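Side-chain contacts in membrane lipoprotein family protein (Aeropyrum pernix, PDB 4PEV), which binds adenosine and probably serves as the solute-binding lipoprotein of an ABC transporter that takes up nucleosides: residues Ile169-Ala174 / Gln210-Ala215; Tyr288-Ile293 / Glu359-Ile364. All blocks are in the same frame, centred on the assembly; numbering follows the deposited sequence.

Contact 1: residues Ile169-Ala174 / Gln210-Ala215; sequences IAADIA and QYYNQA
Asp172 OD1 takes a weak hydrogen bond from Tyr212 OH at 2.7 Å, and the same oxygen is also hydrogen-bonded to the hydroxyl of Ser374. The phenol oxygen in turn accepts from the side-chain amide of Asn175, nearly one turn along from Asp172, and a weak hydrogen bond from Asn176 reaches Asp172 OD2. A buried carboxylate is thus paid for by several polar neighbours. Asp172 holds CG anti to its main-chain nitrogen (chi1 180°), which brings the carboxylate beside the phenol end of Tyr212, its plane turned 65° from that of the ring. The ring itself rests on the helix backbone: Asp172 N stands over the centre of one face and Ala171 C over the same face nearer its rim. Asp172 CB lies 3.6 Å from Tyr212 CE1, while Ala171 CB approaches Tyr212 CD2 at 3.4 Å. The small methyl of Ala171 suits its place, letting the ring lie close against the main chain. In the fold these are two helices flanking strand 186-191 in sequence, in one lobe of a two-lobed type I periplasmic-binding-protein architecture; helix 159-181 also lies on strands 248-254 and 277-282, and Leu380 of helix 375-389 touches the tyrosine. A phenylalanine in place of Tyr212 could keep the apolar contact with Ala171 but would probably leave Asp172 without one of its donors and Asn175 without its acceptor. Next to the tyrosine, Asn213 ND2 donates back to Gln210 OE1 at 3.1 Å, nearly in line with the acceptor's C=O bond and close to the asparagine amide plane. Asn213 OD1, the side-chain amide oxygen, accepts from Val220 N and is hydrogen-bonded to Thr218 OG1, joining the end of this helix to the link that leads into strand 222-226.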
ATOM      1  N   ILE C 169     -10.831   3.653  10.694  1.00 30.53           N
ATOM      2  CA  ILE C 169      -9.919   4.210  11.693  1.00 31.35           C
ATOM      3  C   ILE C 169      -9.761   5.730  11.564  1.00 30.95           C
ATOM      4  O   ILE C 169      -9.782   6.459  12.563  1.00 32.26           O
ATOM      5  CB  ILE C 169      -8.515   3.584  11.592  1.00 33.02           C
ATOM      6  CG1 ILE C 169      -8.556   2.076  11.881  1.00 33.79           C
ATOM      7  CG2 ILE C 169      -7.538   4.292  12.541  1.00 34.08           C
ATOM      8  CD1 ILE C 169      -8.822   1.734  13.333  1.00 35.32           C
ATOM      9  N   ALA C 170      -9.586   6.197  10.336  1.00 29.16           N
ATOM     10  CA  ALA C 170      -9.312   7.596  10.098  1.00 28.20           C
ATOM     11  C   ALA C 170     -10.562   8.416  10.354  1.00 29.13           C
ATOM     12  O   ALA C 170     -10.490   9.521  10.861  1.00 30.59           O
ATOM     13  CB  ALA C 170      -8.819   7.793   8.676  1.00 27.77           C
ATOM     14  N   ALA C 171     -11.716   7.877  10.002  1.00 29.80           N
ATOM     15  CA  ALA C 171     -12.964   8.543  10.336  1.00 31.27           C
ATOM     16  C   ALA C 171     -13.088   8.688  11.838  1.00 30.79           C
ATOM     17  O   ALA C 171     -13.618   9.679  12.326  1.00 32.27           O
ATOM     18  CB  ALA C 171     -14.161   7.774   9.791  1.00 32.16           C
ATOM     19  N   ASP C 172     -12.596   7.695  12.564  1.00 30.43           N
ATOM     20  CA  ASP C 172     -12.724   7.676  14.009  1.00 31.82           C
ATOM     21  C   ASP C 172     -11.767   8.639  14.659  1.00 30.44           C
ATOM     22  O   ASP C 172     -12.130   9.322  15.614  1.00 31.41           O
ATOM     23  CB  ASP C 172     -12.475   6.275  14.562  1.00 33.50           C
ATOM     24  CG  ASP C 172     -12.600   6.217  16.068  1.00 35.83           C
ATOM     25  OD1 ASP C 172     -13.711   6.487  16.610  1.00 35.92           O
ATOM     26  OD2 ASP C 172     -11.571   5.903  16.711  1.00 38.20           O
ATOM     27  N   ILE C 173     -10.544   8.689  14.149  1.00 29.59           N
ATOM     28  CA  ILE C 173      -9.540   9.607  14.672  1.00 28.16           C
ATOM     29  C   ILE C 173      -9.954  11.039  14.398  1.00 27.86           C
ATOM     30  O   ILE C 173      -9.736  11.913  15.224  1.00 28.55           O
ATOM     31  CB  ILE C 173      -8.168   9.356  14.046  1.00 28.31           C
ATOM     32  CG1 ILE C 173      -7.627   8.000  14.493  1.00 28.98           C
ATOM     33  CG2 ILE C 173      -7.192  10.465  14.421  1.00 28.52           C
ATOM     34  CD1 ILE C 173      -6.329   7.599  13.810  1.00 30.42           C
ATOM     35  N   ALA C 174     -10.562  11.276  13.243  1.00 27.78           N
ATOM     36  CA  ALA C 174     -11.014  12.611  12.877  1.00 28.63           C
ATOM     37  C   ALA C 174     -12.205  13.039  13.733  1.00 30.01           C
ATOM     38  O   ALA C 174     -12.306  14.188  14.163  1.00 31.58           O
ATOM     39  CB  ALA C 174     -11.384  12.638  11.407  1.00 29.44           C
ATOM     40  N   GLN C 210     -17.485   5.936   5.149  1.00 39.16           N
ATOM     41  CA  GLN C 210     -18.943   6.003   5.111  1.00 39.72           C
ATOM     42  C   GLN C 210     -19.540   4.961   6.025  1.00 41.25           C
ATOM     43  O   GLN C 210     -20.582   5.201   6.633  1.00 44.56           O
ATOM     44  CB  GLN C 210     -19.472   5.785   3.702  1.00 41.08           C
ATOM     45  CG  GLN C 210     -19.110   6.873   2.708  1.00 41.70           C
ATOM     46  CD  GLN C 210     -19.743   8.196   3.060  1.00 41.46           C
ATOM     47  OE1 GLN C 210     -19.447   8.766   4.099  1.00 43.01           O
ATOM     48  NE2 GLN C 210     -20.617   8.690   2.197  1.00 41.65           N
ATOM     49  N   TYR C 211     -18.880   3.809   6.120  1.00 39.13           N
ATOM     50  CA  TYR C 211     -19.314   2.739   7.001  1.00 39.00           C
ATOM     51  C   TYR C 211     -19.331   3.282   8.418  1.00 38.39           C
ATOM     52  O   TYR C 211     -20.347   3.221   9.103  1.00 40.34           O
ATOM     53  CB  TYR C 211     -18.362   1.553   6.877  1.00 40.69           C
ATOM     54  CG  TYR C 211     -18.775   0.263   7.567  1.00 42.74           C
ATOM     55  CD1 TYR C 211     -18.444   0.029   8.899  1.00 44.79           C
ATOM     56  CD2 TYR C 211     -19.437  -0.746   6.870  1.00 43.94           C
ATOM     57  CE1 TYR C 211     -18.783  -1.157   9.526  1.00 45.83           C
ATOM     58  CE2 TYR C 211     -19.779  -1.937   7.488  1.00 46.08           C
ATOM     59  CZ  TYR C 211     -19.446  -2.135   8.817  1.00 48.07           C
ATOM     60  OH  TYR C 211     -19.781  -3.310   9.456  1.00 54.08           O
ATOM     61  N   TYR C 212     -18.207   3.849   8.833  1.00 37.57           N
ATOM     62  CA  TYR C 212     -18.083   4.474  10.141  1.00 35.65           C
ATOM     63  C   TYR C 212     -19.173   5.508  10.354  1.00 36.56           C
ATOM     64  O   TYR C 212     -19.919   5.415  11.304  1.00 35.45           O
ATOM     65  CB  TYR C 212     -16.717   5.127  10.288  1.00 34.18           C
ATOM     66  CG  TYR C 212     -16.505   5.721  11.643  1.00 33.88           C
ATOM     67  CD1 TYR C 212     -16.095   4.939  12.704  1.00 32.93           C
ATOM     68  CD2 TYR C 212     -16.739   7.066  11.870  1.00 34.71           C
ATOM     69  CE1 TYR C 212     -15.904   5.485  13.956  1.00 33.31           C
ATOM     70  CE2 TYR C 212     -16.553   7.625  13.123  1.00 34.23           C
ATOM     71  CZ  TYR C 212     -16.136   6.831  14.160  1.00 33.01           C
ATOM     72  OH  TYR C 212     -15.945   7.394  15.398  1.00 32.42           O
ATOM     73  N   ASN C 213     -19.271   6.473   9.445  1.00 39.46           N
ATOM     74  CA  ASN C 213     -20.329   7.491   9.475  1.00 39.90           C
ATOM     75  C   ASN C 213     -21.740   6.965   9.666  1.00 43.58           C
ATOM     76  O   ASN C 213     -22.468   7.462  10.529  1.00 48.32           O
ATOM     77  CB  ASN C 213     -20.297   8.310   8.197  1.00 37.77           C
ATOM     78  CG  ASN C 213     -19.170   9.301   8.183  1.00 36.10           C
ATOM     79  OD1 ASN C 213     -18.641   9.676   9.224  1.00 34.77           O
ATOM     80  ND2 ASN C 213     -18.800   9.741   7.002  1.00 35.95           N
ATOM     81  N   GLN C 214     -22.122   5.974   8.862  1.00 45.91           N
ATOM     82  CA  GLN C 214     -23.454   5.355   8.968  1.00 45.86           C
ATOM     83  C   GLN C 214     -23.647   4.583  10.257  1.00 44.10           C
ATOM     84  O   GLN C 214     -24.669   4.730  10.908  1.00 45.51           O
ATOM     85  CB  GLN C 214     -23.752   4.459   7.778  1.00 47.51           C
ATOM     86  CG  GLN C 214     -24.107   5.267   6.540  1.00 51.43           C
ATOM     87  CD  GLN C 214     -24.421   4.402   5.336  1.00 55.67           C
ATOM     88  OE1 GLN C 214     -24.611   3.183   5.457  1.00 57.67           O
ATOM     89  NE2 GLN C 214     -24.476   5.031   4.157  1.00 54.20           N
ATOM     90  N   ALA C 215     -22.662   3.789  10.653  1.00 43.28           N
ATOM     91  CA  ALA C 215     -22.758   3.036  11.916  1.00 43.14           C
ATOM     92  C   ALA C 215     -22.666   3.919  13.158  1.00 42.24           C
ATOM     93  O   ALA C 215     -22.678   3.397  14.262  1.00 41.27           O
ATOM     94  CB  ALA C 215     -21.685   1.948  11.984  1.00 42.97           C
TER

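Contact 2: residues Tyr288-Ile293 / Glu359-Ile364; sequences YDPQTI and EKVVEI
Ile364 sets CG1 anti to its carbonyl carbon (chi1 -60°), which leaves CG2 anti to the backbone N as the branch that meets Pro290, while Val361, nearly one helical turn earlier, has CG2 beside its own backbone nitrogen and offers it to the same proline. Pro290 CG meets Val361 CG2 at 4.0 Å, the two side chains crossing at about a right angle. Pro290 CB stands 4.0 Å from Ile364 CG2, and that methyl also lies against the proline carbonyl. The compact pyrrolidine ring thus faces two residues spaced three apart on helix 358-372, whose beta-branches put a methyl close to the helix, where the ring can meet it. Proline, with its restricted phi (-79°), suits the loop that leads into strand 293-299; the bend of that loop is closed by hydrogen bonds from Ile293 N to Asp289 O and from Thr292 OG1 to Asp289 OD2 (2.7 Å). Leu356 joins the apolar cluster by touching both Pro290 and Val361, and Ile339 of helix 336-348 packs on Val361. Further along the helix, Gln368 NE2 is hydrogen-bonded to Gln291 O. With no hydrogen bond between the two segments themselves, their fit rests on van der Waals contact and on the burial of apolar surface.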
ATOM      1  N   TYR C 288       9.146   6.064  11.181  1.00 28.22           N
ATOM      2  CA  TYR C 288       9.636   7.292  10.546  1.00 30.95           C
ATOM      3  C   TYR C 288       9.379   8.512  11.460  1.00 32.43           C
ATOM      4  O   TYR C 288      10.272   9.339  11.666  1.00 32.77           O
ATOM      5  CB  TYR C 288       9.054   7.463   9.127  1.00 29.95           C
ATOM      6  CG  TYR C 288       9.566   8.681   8.372  1.00 29.18           C
ATOM      7  CD1 TYR C 288      10.797   8.664   7.722  1.00 28.50           C
ATOM      8  CD2 TYR C 288       8.808   9.847   8.305  1.00 29.40           C
ATOM      9  CE1 TYR C 288      11.263   9.772   7.033  1.00 28.22           C
ATOM     10  CE2 TYR C 288       9.264  10.963   7.623  1.00 29.90           C
ATOM     11  CZ  TYR C 288      10.491  10.922   6.987  1.00 29.57           C
ATOM     12  OH  TYR C 288      10.929  12.044   6.310  1.00 30.28           O
ATOM     13  N   ASP C 289       8.170   8.592  12.014  1.00 34.57           N
ATOM     14  CA  ASP C 289       7.856   9.511  13.117  1.00 35.70           C
ATOM     15  C   ASP C 289       6.651   8.977  13.868  1.00 36.20           C
ATOM     16  O   ASP C 289       5.533   9.092  13.384  1.00 40.14           O
ATOM     17  CB  ASP C 289       7.562  10.939  12.649  1.00 36.26           C
ATOM     18  CG  ASP C 289       7.102  11.840  13.798  1.00 37.77           C
ATOM     19  OD1 ASP C 289       7.519  11.644  14.965  1.00 41.50           O
ATOM     20  OD2 ASP C 289       6.301  12.745  13.543  1.00 39.05           O
ATOM     21  N   PRO C 290       6.864   8.404  15.061  1.00 35.98           N
ATOM     22  CA  PRO C 290       5.774   7.682  15.721  1.00 34.48           C
ATOM     23  C   PRO C 290       4.732   8.573  16.430  1.00 33.26           C
ATOM     24  O   PRO C 290       3.610   8.127  16.695  1.00 32.56           O
ATOM     25  CB  PRO C 290       6.518   6.795  16.731  1.00 35.07           C
ATOM     26  CG  PRO C 290       7.980   7.046  16.526  1.00 34.84           C
ATOM     27  CD  PRO C 290       8.077   8.389  15.887  1.00 35.19           C
ATOM     28  N   GLN C 291       5.102   9.807  16.741  1.00 33.46           N
ATOM     29  CA  GLN C 291       4.169  10.749  17.334  1.00 35.16           C
ATOM     30  C   GLN C 291       3.015  11.009  16.383  1.00 32.46           C
ATOM     31  O   GLN C 291       1.871  11.075  16.805  1.00 32.82           O
ATOM     32  CB  GLN C 291       4.867  12.073  17.667  1.00 40.55           C
ATOM     33  CG  GLN C 291       5.766  12.034  18.902  1.00 46.17           C
ATOM     34  CD  GLN C 291       7.008  12.913  18.757  1.00 52.99           C
ATOM     35  OE1 GLN C 291       7.610  12.988  17.681  1.00 59.51           O
ATOM     36  NE2 GLN C 291       7.401  13.576  19.843  1.00 53.79           N
ATOM     37  N   THR C 292       3.314  11.140  15.096  1.00 31.03           N
ATOM     38  CA  THR C 292       2.282  11.426  14.084  1.00 30.64           C
ATOM     39  C   THR C 292       1.841  10.222  13.217  1.00 28.31           C
ATOM     40  O   THR C 292       0.721  10.219  12.696  1.00 27.54           O
ATOM     41  CB  THR C 292       2.718  12.592  13.161  1.00 31.63           C
ATOM     42  OG1 THR C 292       3.889  12.225  12.408  1.00 30.87           O
ATOM     43  CG2 THR C 292       2.992  13.871  14.001  1.00 32.02           C
ATOM     44  N   ILE C 293       2.706   9.221  13.048  1.00 26.23           N
ATOM     45  CA  ILE C 293       2.383   8.080  12.187  1.00 26.00           C
ATOM     46  C   ILE C 293       1.805   7.006  13.074  1.00 25.25           C
ATOM     47  O   ILE C 293       2.523   6.211  13.646  1.00 24.86           O
ATOM     48  CB  ILE C 293       3.601   7.567  11.381  1.00 24.97           C
ATOM     49  CG1 ILE C 293       4.184   8.717  10.563  1.00 25.58           C
ATOM     50  CG2 ILE C 293       3.196   6.455  10.420  1.00 23.77           C
ATOM     51  CD1 ILE C 293       5.547   8.437   9.961  1.00 26.15           C
ATOM     52  N   GLU C 359      12.147  -0.369  20.563  1.00 43.48           N
ATOM     53  CA  GLU C 359      11.266  -0.485  21.724  1.00 46.30           C
ATOM     54  C   GLU C 359      10.533   0.849  22.036  1.00 46.86           C
ATOM     55  O   GLU C 359       9.312   0.858  22.293  1.00 43.70           O
ATOM     56  CB  GLU C 359      12.045  -1.018  22.938  1.00 49.30           C
ATOM     57  CG  GLU C 359      11.188  -1.338  24.170  1.00 51.85           C
ATOM     58  CD  GLU C 359       9.863  -2.015  23.830  1.00 55.62           C
ATOM     59  OE1 GLU C 359       9.833  -2.827  22.870  1.00 57.97           O
ATOM     60  OE2 GLU C 359       8.845  -1.730  24.516  1.00 57.19           O
ATOM     61  N   LYS C 360      11.260   1.967  21.980  1.00 45.31           N
ATOM     62  CA  LYS C 360      10.644   3.274  22.203  1.00 46.69           C
ATOM     63  C   LYS C 360       9.611   3.626  21.114  1.00 44.30           C
ATOM     64  O   LYS C 360       8.601   4.251  21.401  1.00 43.98           O
ATOM     65  CB  LYS C 360      11.723   4.362  22.358  1.00 52.02           C
ATOM     66  CG  LYS C 360      11.234   5.770  22.712  1.00 57.55           C
ATOM     67  CD  LYS C 360      10.171   5.808  23.826  1.00 66.24           C
ATOM     68  CE  LYS C 360      10.702   6.225  25.195  1.00 69.85           C
ATOM     69  NZ  LYS C 360      10.701   7.711  25.357  1.00 72.66           N
ATOM     70  N   VAL C 361       9.841   3.200  19.875  1.00 42.48           N
ATOM     71  CA  VAL C 361       8.876   3.441  18.796  1.00 39.85           C
ATOM     72  C   VAL C 361       7.535   2.781  19.091  1.00 39.81           C
ATOM     73  O   VAL C 361       6.498   3.380  18.869  1.00 41.83           O
ATOM     74  CB  VAL C 361       9.392   2.946  17.424  1.00 40.05           C
ATOM     75  CG1 VAL C 361       8.255   2.808  16.409  1.00 40.07           C
ATOM     76  CG2 VAL C 361      10.463   3.882  16.880  1.00 39.44           C
ATOM     77  N   VAL C 362       7.549   1.550  19.583  1.00 38.86           N
ATOM     78  CA  VAL C 362       6.305   0.857  19.890  1.00 38.05           C
ATOM     79  C   VAL C 362       5.569   1.530  21.047  1.00 39.59           C
ATOM     80  O   VAL C 362       4.362   1.761  20.969  1.00 38.93           O
ATOM     81  CB  VAL C 362       6.537  -0.616  20.250  1.00 38.18           C
ATOM     82  CG1 VAL C 362       5.217  -1.310  20.564  1.00 39.54           C
ATOM     83  CG2 VAL C 362       7.214  -1.338  19.106  1.00 38.99           C
ATOM     84  N   GLU C 363       6.289   1.850  22.121  1.00 42.07           N
ATOM     85  CA  GLU C 363       5.657   2.497  23.283  1.00 42.97           C
ATOM     86  C   GLU C 363       4.873   3.740  22.869  1.00 40.26           C
ATOM     87  O   GLU C 363       3.742   3.946  23.321  1.00 38.64           O
ATOM     88  CB  GLU C 363       6.690   2.868  24.348  1.00 45.41           C
ATOM     89  CG  GLU C 363       7.243   1.675  25.117  1.00 48.96           C
ATOM     90  CD  GLU C 363       8.504   2.015  25.907  1.00 53.28           C
ATOM     91  OE1 GLU C 363       8.790   3.226  26.116  1.00 53.84           O
ATOM     92  OE2 GLU C 363       9.219   1.065  26.305  1.00 54.24           O
ATOM     93  N   ILE C 364       5.469   4.543  21.990  1.00 36.74           N
ATOM     94  CA  ILE C 364       4.862   5.794  21.570  1.00 34.76           C
ATOM     95  C   ILE C 364       3.640   5.592  20.690  1.00 34.79           C
ATOM     96  O   ILE C 364       2.675   6.323  20.824  1.00 37.43           O
ATOM     97  CB  ILE C 364       5.849   6.708  20.823  1.00 33.45           C
ATOM     98  CG1 ILE C 364       7.042   7.068  21.717  1.00 31.04           C
ATOM     99  CG2 ILE C 364       5.136   7.975  20.345  1.00 32.93           C
ATOM    100  CD1 ILE C 364       8.092   7.907  21.023  1.00 30.52           C
TER

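Overall arrangement
From the N terminus the chain first builds strands of the parallel sheet, then enters the lobe of the mixed sheet along helix 159-181. Contact 1 closes there over a short interval of 35 residues, which includes strand 186-191, and joins two successive long helices. The chain then adds the strands from 222-226 to 277-282 before reaching the loop that opens contact 2. This second closure spans 65 residues, including most of strand 293-299, helix 301-313, strand 320-324 of the parallel sheet and helix 336-348, and fastens helix 358-372 to the loop 288-293. The two loops run in series, neither nested nor crossing; the centres of contact 1 and contact 2 lie about 23 Å apart.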